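Long-range contacts in putative uncharacterized protein Smu.1393c (Streptococcus mutans, PDB 4L9A), which probably acts as a carboxylesterase of the alpha/beta hydrolase family: residues Asn98-Ile103 with Leu125-Gln130; Val45-Ala50 with Tyr112-His117; Phe53-Asn58 with Thr74-Asn79. One frame throughout, in Å; residues are numbered along the deposited sequence.

Interaction 1 of 3, residues Asn98-Ile103 with Leu125-Gln130; sequences NAILMI and LQIMNQ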
# COMPACT_ATOMS: atom_id res chain seq x y z
N ASN A 98 -3.90 7.93 -12.76
CA ASN A 98 -4.22 9.32 -13.09
C ASN A 98 -4.91 10.04 -11.93
O ASN A 98 -4.64 11.21 -11.67
CB ASN A 98 -5.05 9.43 -14.39
CG ASN A 98 -4.21 9.14 -15.63
OD1 ASN A 98 -2.98 9.17 -15.57
ND2 ASN A 98 -4.87 8.85 -16.75
N ALA A 99 -5.78 9.34 -11.21
CA ALA A 99 -6.44 9.95 -10.06
C ALA A 99 -5.42 10.28 -8.97
O ALA A 99 -5.44 11.35 -8.38
CB ALA A 99 -7.52 9.04 -9.51
N ILE A 100 -4.50 9.35 -8.71
CA ILE A 100 -3.47 9.59 -7.71
C ILE A 100 -2.58 10.77 -8.09
O ILE A 100 -2.27 11.61 -7.24
CB ILE A 100 -2.61 8.33 -7.44
CG1 ILE A 100 -3.50 7.24 -6.83
CG2 ILE A 100 -1.44 8.65 -6.52
CD1 ILE A 100 -2.83 5.86 -6.71
N LEU A 101 -2.18 10.85 -9.36
CA LEU A 101 -1.39 11.99 -9.83
C LEU A 101 -2.09 13.35 -9.69
O LEU A 101 -1.45 14.37 -9.45
CB LEU A 101 -0.94 11.77 -11.27
CG LEU A 101 0.06 10.62 -11.45
CD1 LEU A 101 0.19 10.28 -12.93
CD2 LEU A 101 1.41 10.98 -10.84
N MSE A 102 -3.41 13.35 -9.87
CA MSE A 102 -4.19 14.56 -9.63
C MSE A 102 -4.11 14.93 -8.16
O MSE A 102 -4.02 16.11 -7.80
CB MSE A 102 -5.65 14.30 -9.96
CG MSE A 102 -6.03 14.56 -11.38
SE MSE A 102 -7.96 14.84 -11.37
CE MSE A 102 -8.02 16.40 -10.18
N ILE A 103 -4.18 13.92 -7.31
CA ILE A 103 -4.05 14.12 -5.88
C ILE A 103 -2.66 14.67 -5.57
O ILE A 103 -2.52 15.58 -4.77
CB ILE A 103 -4.36 12.83 -5.09
CG1 ILE A 103 -5.82 12.42 -5.31
CG2 ILE A 103 -4.09 13.03 -3.61
CD1 ILE A 103 -6.23 11.09 -4.68
N LEU A 125 4.49 1.60 -9.08
CA LEU A 125 5.44 1.52 -10.18
C LEU A 125 5.10 2.54 -11.27
O LEU A 125 5.98 3.20 -11.81
CB LEU A 125 5.49 0.10 -10.73
CG LEU A 125 6.14 -0.89 -9.77
CD1 LEU A 125 5.77 -2.33 -10.14
CD2 LEU A 125 7.66 -0.69 -9.77
N GLN A 126 3.82 2.69 -11.59
CA GLN A 126 3.41 3.63 -12.64
C GLN A 126 3.59 5.07 -12.18
O GLN A 126 4.04 5.91 -12.94
CB GLN A 126 1.96 3.39 -13.05
CG GLN A 126 1.65 1.94 -13.37
CD GLN A 126 2.43 1.44 -14.57
OE1 GLN A 126 2.89 2.23 -15.38
NE2 GLN A 126 2.55 0.12 -14.70
N ILE A 127 3.23 5.35 -10.93
CA ILE A 127 3.39 6.68 -10.35
C ILE A 127 4.84 7.17 -10.45
O ILE A 127 5.10 8.29 -10.90
CB ILE A 127 2.93 6.67 -8.87
CG1 ILE A 127 1.44 6.35 -8.79
CG2 ILE A 127 3.25 8.01 -8.20
CD1 ILE A 127 0.97 5.97 -7.40
N MSE A 128 5.78 6.35 -10.03
CA MSE A 128 7.18 6.76 -10.04
C MSE A 128 7.68 6.95 -11.47
O MSE A 128 8.55 7.78 -11.72
CB MSE A 128 8.05 5.74 -9.29
CG MSE A 128 7.67 5.60 -7.82
SE MSE A 128 8.88 4.37 -6.84
CE MSE A 128 8.17 2.65 -7.47
N ASN A 129 7.12 6.19 -12.40
CA ASN A 129 7.51 6.30 -13.80
C ASN A 129 6.86 7.50 -14.51
O ASN A 129 7.38 7.99 -15.51
CB ASN A 129 7.18 4.98 -14.52
CG ASN A 129 7.53 4.99 -15.99
OD1 ASN A 129 8.71 5.02 -16.37
ND2 ASN A 129 6.52 4.93 -16.85
N GLN A 130 5.75 8.01 -13.97
CA GLN A 130 5.00 9.06 -14.68
C GLN A 130 4.96 10.43 -14.01
O GLN A 130 4.70 11.44 -14.67
CB GLN A 130 3.55 8.62 -14.91
CG GLN A 130 3.38 7.32 -15.68
CD GLN A 130 1.92 6.96 -15.82
OE1 GLN A 130 1.06 7.84 -15.95
NE2 GLN A 130 1.63 5.66 -15.79

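Interaction 2 of 3, residues Val45-Ala50 with Tyr112-His117; sequences VFLSGA and YLLCVH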
# COMPACT_ATOMS: atom_id res chain seq x y z
N VAL A 45 4.15 9.12 0.84
CA VAL A 45 2.87 8.77 0.25
C VAL A 45 2.58 7.29 0.53
O VAL A 45 3.39 6.42 0.20
CB VAL A 45 2.89 9.01 -1.27
CG1 VAL A 45 1.59 8.54 -1.89
CG2 VAL A 45 3.17 10.50 -1.58
N PHE A 46 1.42 7.02 1.12
CA PHE A 46 1.05 5.64 1.48
C PHE A 46 -0.08 5.08 0.64
O PHE A 46 -1.11 5.74 0.43
CB PHE A 46 0.65 5.57 2.96
CG PHE A 46 1.75 5.94 3.90
CD1 PHE A 46 2.59 4.97 4.42
CD2 PHE A 46 1.96 7.26 4.26
CE1 PHE A 46 3.61 5.31 5.29
CE2 PHE A 46 2.98 7.62 5.13
CZ PHE A 46 3.81 6.65 5.64
N LEU A 47 0.10 3.85 0.18
CA LEU A 47 -0.94 3.12 -0.51
C LEU A 47 -1.09 1.75 0.14
O LEU A 47 -0.11 1.06 0.41
CB LEU A 47 -0.62 2.94 -1.99
CG LEU A 47 -0.44 4.18 -2.87
CD1 LEU A 47 0.10 3.76 -4.25
CD2 LEU A 47 -1.75 4.99 -3.00
N SER A 48 -2.34 1.35 0.38
CA SER A 48 -2.63 0.10 1.05
C SER A 48 -2.71 -1.04 0.06
O SER A 48 -2.66 -0.85 -1.17
CB SER A 48 -3.95 0.24 1.81
OG SER A 48 -3.79 1.19 2.84
N GLY A 49 -2.83 -2.25 0.59
CA GLY A 49 -3.10 -3.41 -0.24
C GLY A 49 -4.60 -3.50 -0.42
O GLY A 49 -5.32 -2.51 -0.29
N ALA A 50 -5.06 -4.69 -0.75
CA ALA A 50 -6.47 -4.94 -0.96
C ALA A 50 -7.02 -5.16 0.43
O ALA A 50 -6.43 -5.87 1.24
CB ALA A 50 -6.69 -6.18 -1.85
N TYR A 112 8.92 13.11 -3.04
CA TYR A 112 8.20 12.13 -2.24
C TYR A 112 8.89 10.77 -2.18
O TYR A 112 9.76 10.46 -3.00
CB TYR A 112 6.79 11.95 -2.79
CG TYR A 112 6.76 11.28 -4.14
CD1 TYR A 112 7.07 11.98 -5.30
CD2 TYR A 112 6.44 9.94 -4.25
CE1 TYR A 112 7.05 11.37 -6.54
CE2 TYR A 112 6.42 9.30 -5.49
CZ TYR A 112 6.72 10.02 -6.63
OH TYR A 112 6.69 9.39 -7.86
N LEU A 113 8.49 9.98 -1.20
CA LEU A 113 8.77 8.55 -1.17
C LEU A 113 7.43 7.84 -1.12
O LEU A 113 6.49 8.31 -0.48
CB LEU A 113 9.61 8.16 0.04
CG LEU A 113 11.08 8.57 0.03
CD1 LEU A 113 11.23 10.01 0.48
CD2 LEU A 113 11.88 7.64 0.93
N LEU A 114 7.33 6.74 -1.85
CA LEU A 114 6.13 5.91 -1.82
C LEU A 114 6.34 4.77 -0.84
O LEU A 114 7.38 4.11 -0.86
CB LEU A 114 5.87 5.33 -3.21
CG LEU A 114 4.92 6.14 -4.09
CD1 LEU A 114 5.02 5.71 -5.55
CD2 LEU A 114 3.50 6.00 -3.56
N CYS A 115 5.35 4.53 0.01
CA CYS A 115 5.38 3.41 0.94
C CYS A 115 4.09 2.64 0.72
O CYS A 115 3.00 3.17 0.91
CB CYS A 115 5.47 3.89 2.40
SG CYS A 115 5.49 2.55 3.66
N VAL A 116 4.20 1.39 0.29
CA VAL A 116 3.00 0.63 -0.06
C VAL A 116 3.02 -0.76 0.54
O VAL A 116 4.10 -1.32 0.84
CB VAL A 116 2.83 0.53 -1.60
CG1 VAL A 116 3.07 1.87 -2.25
CG2 VAL A 116 3.81 -0.53 -2.18
N HIS A 117 1.83 -1.31 0.69
CA HIS A 117 1.66 -2.71 1.05
C HIS A 117 1.01 -3.44 -0.11
O HIS A 117 0.10 -2.92 -0.74
CB HIS A 117 0.79 -2.84 2.30
CG HIS A 117 0.56 -4.25 2.74
ND1 HIS A 117 -0.69 -4.80 2.88
CD2 HIS A 117 1.44 -5.23 3.06
CE1 HIS A 117 -0.58 -6.05 3.27
NE2 HIS A 117 0.70 -6.34 3.39
O HOH W 1 -2.85 -3.01 3.30

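Interaction 3 of 3, residues Phe53-Asn58 with Thr74-Asn79; sequences FSTADN and TIDAPN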
# COMPACT_ATOMS: atom_id res chain seq x y z
N PHE A 53 -9.45 -1.50 5.24
CA PHE A 53 -8.90 -0.53 6.19
C PHE A 53 -8.62 0.82 5.53
O PHE A 53 -8.19 0.87 4.38
CB PHE A 53 -7.61 -1.05 6.81
CG PHE A 53 -7.72 -2.42 7.43
CD1 PHE A 53 -8.58 -2.65 8.48
CD2 PHE A 53 -6.95 -3.47 6.96
CE1 PHE A 53 -8.68 -3.90 9.06
CE2 PHE A 53 -7.04 -4.74 7.53
CZ PHE A 53 -7.90 -4.95 8.57
N SER A 54 -8.82 1.90 6.26
CA SER A 54 -8.42 3.22 5.76
C SER A 54 -6.91 3.32 5.88
O SER A 54 -6.32 2.73 6.79
CB SER A 54 -9.10 4.35 6.55
OG SER A 54 -8.88 5.61 5.93
N THR A 55 -6.28 4.06 4.98
CA THR A 55 -4.83 3.94 4.80
C THR A 55 -4.03 4.53 5.95
O THR A 55 -3.06 3.93 6.42
CB THR A 55 -4.39 4.51 3.45
OG1 THR A 55 -4.97 3.71 2.41
CG2 THR A 55 -2.86 4.50 3.30
N ALA A 56 -4.44 5.70 6.44
CA ALA A 56 -3.75 6.29 7.58
C ALA A 56 -3.79 5.38 8.81
O ALA A 56 -2.79 5.26 9.54
CB ALA A 56 -4.34 7.67 7.91
N ASP A 57 -4.93 4.74 9.05
CA ASP A 57 -5.09 3.79 10.15
C ASP A 57 -4.18 2.59 9.91
O ASP A 57 -3.48 2.10 10.82
CB ASP A 57 -6.53 3.28 10.21
CG ASP A 57 -7.55 4.36 10.56
OD1 ASP A 57 -7.16 5.35 11.21
OD2 ASP A 57 -8.74 4.22 10.19
N ASN A 58 -4.22 2.10 8.68
CA ASN A 58 -3.47 0.92 8.25
C ASN A 58 -1.97 1.11 8.53
O ASN A 58 -1.30 0.19 9.01
CB ASN A 58 -3.74 0.69 6.75
CG ASN A 58 -3.22 -0.66 6.24
OD1 ASN A 58 -2.99 -1.59 7.01
ND2 ASN A 58 -3.06 -0.77 4.92
N THR A 74 -1.82 10.06 2.81
CA THR A 74 -2.43 8.74 2.68
C THR A 74 -3.61 8.83 1.73
O THR A 74 -4.32 9.84 1.69
CB THR A 74 -2.87 8.18 4.04
OG1 THR A 74 -4.01 8.91 4.52
CG2 THR A 74 -1.73 8.26 5.07
N ILE A 75 -3.81 7.75 0.98
CA ILE A 75 -4.86 7.69 -0.03
C ILE A 75 -5.66 6.39 0.10
O ILE A 75 -5.07 5.30 0.10
CB ILE A 75 -4.26 7.78 -1.45
CG1 ILE A 75 -3.46 9.07 -1.62
CG2 ILE A 75 -5.35 7.68 -2.51
CD1 ILE A 75 -2.72 9.17 -2.96
N ASP A 76 -6.98 6.50 0.21
CA ASP A 76 -7.86 5.33 0.24
C ASP A 76 -8.38 5.01 -1.17
O ASP A 76 -8.96 5.86 -1.82
CB ASP A 76 -9.05 5.54 1.18
CG ASP A 76 -8.65 5.58 2.65
OD1 ASP A 76 -7.43 5.68 2.94
OD2 ASP A 76 -9.56 5.53 3.52
N ALA A 77 -8.17 3.77 -1.63
CA ALA A 77 -8.70 3.37 -2.93
C ALA A 77 -10.23 3.32 -2.89
O ALA A 77 -10.83 3.20 -1.82
CB ALA A 77 -8.13 1.99 -3.34
N PRO A 78 -10.87 3.43 -4.06
CA PRO A 78 -12.33 3.23 -4.08
C PRO A 78 -12.70 1.95 -3.35
O PRO A 78 -11.91 0.99 -3.33
CB PRO A 78 -12.63 3.10 -5.58
CG PRO A 78 -11.57 3.93 -6.23
CD PRO A 78 -10.33 3.71 -5.39
N ASN A 79 -13.88 1.93 -2.75
CA ASN A 79 -14.37 0.74 -2.05
C ASN A 79 -13.50 0.29 -0.87
O ASN A 79 -13.51 -0.89 -0.48
CB ASN A 79 -14.54 -0.42 -3.02
CG ASN A 79 -15.58 -0.14 -4.09
OD1 ASN A 79 -16.64 0.44 -3.81
ND2 ASN A 79 -15.29 -0.55 -5.31
O HOH W 2 -6.33 7.63 4.63

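Interaction 1 of 3, residues Asn98-Ile103 with Leu125-Gln130
Ile100 and Leu101 meet Ile127 where two helices of the alpha/beta hydrolase fold pack against each other. Helices 93-106 and 120-130 flank strand 111-117 in sequence and pack on the same side of the sheet, Ile100 on Ile75 and Ile127 on Tyr112 and Leu114. The segment axes come within 10.3 Å and cross at -55°. Aliphatic side chains fill the space between the two helices.

Ile127 can be followed outward. Its CB stays 5.0 Å from Leu101 CD2. The CG2 branch, anti to the backbone N, comes to 4.4 Å from the same Leu101 CD2. The other branch, CG1, turns toward helix 93-106 and lies 4.3 Å from Ile100 CG2. At its tip, CD1 rests 3.7 Å from Ile100 CG2 and 3.9 Å from Ile100 CD1. The two isoleucines cross at about a right angle, and the CD1 methyl of Ile127 touches both branch ends of Ile100.

At the exposed end the partner becomes polar. There the extended Gln130 side chain crosses Leu101, with Gln130 OE1 4.0 Å from the methyl Leu101 CD1.

Interaction 2 of 3, residues Val45-Ala50 with Tyr112-His117
Neighbouring parallel strands in the central sheet make this contact, at the heart of the alpha/beta hydrolase core. Val45 pairs with Leu114, Phe46 with Cys115 and Leu47 with Val116. The bonds are backbone to backbone and run in a ladder. Val45 N donates to Leu113 O at 2.8 Å, and Val45 O accepts from Cys115 N at 2.7 Å. Both are close to linear. Leu47 N then reaches Cys115 O at 3.1 Å, and Leu47 O accepts from His117 N at 3.1 Å. These last two bonds are less straight, with N-H...O angles of 159° and 156°.

One face of the pair is aliphatic. Val45 lies beside Leu114, pointing the same way, with Val45 CG1 3.6 Å from Leu114 CD2. Leu47 lies beside Val116 in the same manner. Leu114 and Val116 also touch Ala124, so helix 120-130 lies over this side. On the other face Cys115 SG is anti to its backbone N (chi1 179°), which brings it to 3.7 Å from Phe46 CE1. This is an oblique sulfur-aromatic contact. Ile62 of helix 60-63 touches both residues.

Beyond Leu47 the first strand gives way to a loop. A water links Gly49 N to His117 ND1, 2.8 Å from each, while His117 NE2 is hydrogen-bonded to His268 O. The loop after strand 43-47 and the end of strand 111-117 thus sit together. This is consistent with the places where alpha/beta hydrolases carry the oxyanion-hole loop and the nucleophile elbow.

Interaction 3 of 3, residues Phe53-Asn58 with Thr74-Asn79
The carboxylate of Asp76 is the flat group here, and Ser54 and Thr55 both hold it. Thr55 N comes in from above its plane, 38° out of it, and donates to Asp76 OD1 at 2.8 Å. Ser54 OG instead meets the syn lone pair of Asp76 OD2, in a short bond of 2.5 Å. With its OG anti to the backbone N (chi1 -171°), Ser54 places the hydroxyl on the acid. Both oxygens have further partners: Tyr82 N donates to Asp76 OD2, and a water donates to Asp76 OD1 at 2.8 Å. These bonds would hold the carboxylate in a fixed orientation.

The same water lies 2.7 Å from Thr74 OG1 and also accepts from Ala56 N at 3.3 Å. It therefore joins the first turn of helix 55-58 to strand 71-75.

Thr55 makes a second bond, through its side chain. Thr55 OG1 donates to Ile75 O at 2.8 Å, approaching from well above the carbonyl plane. The hydroxyl is also hydrogen-bonded to Ser48 OG. The Thr55 methyl, CG2, packs against Thr74 CB at 3.8 Å, and the two threonine side chains run alongside each other and point opposite ways. Ala56 CB touches Thr74 OG1 at 3.6 Å.

Asp76 OD1 thus accepts the N-H of Thr55, the first residue of a one-turn helix, and the N-H groups there would probably favour its negative charge. This polar junction joins strand 71-75 and the residues after it to the loop and short helix that follow strand 43-47. Loops gather in this part of the alpha/beta hydrolase fold, at the C-terminal ends of the parallel strands.

How the interactions relate
From the N terminus, strand 43-47 comes first and opens interaction 2. The chain leaves it into helix 55-58 and returns through strand 71-75. There interaction 3 closes a short loop, nested inside the longer one of interaction 2. Helix 93-106 follows and opens interaction 1. Strand 111-117 then closes interaction 2, and helix 120-130 closes interaction 1, so these two cross along the chain. Interactions 2 and 3 share the sheet, in which strands 43-47 and 71-75 are neighbours. Interaction 1 joins two helices packed on that sheet. Met128 meets Leu114 of interaction 2, and Ile103 meets Ile75 of interaction 3.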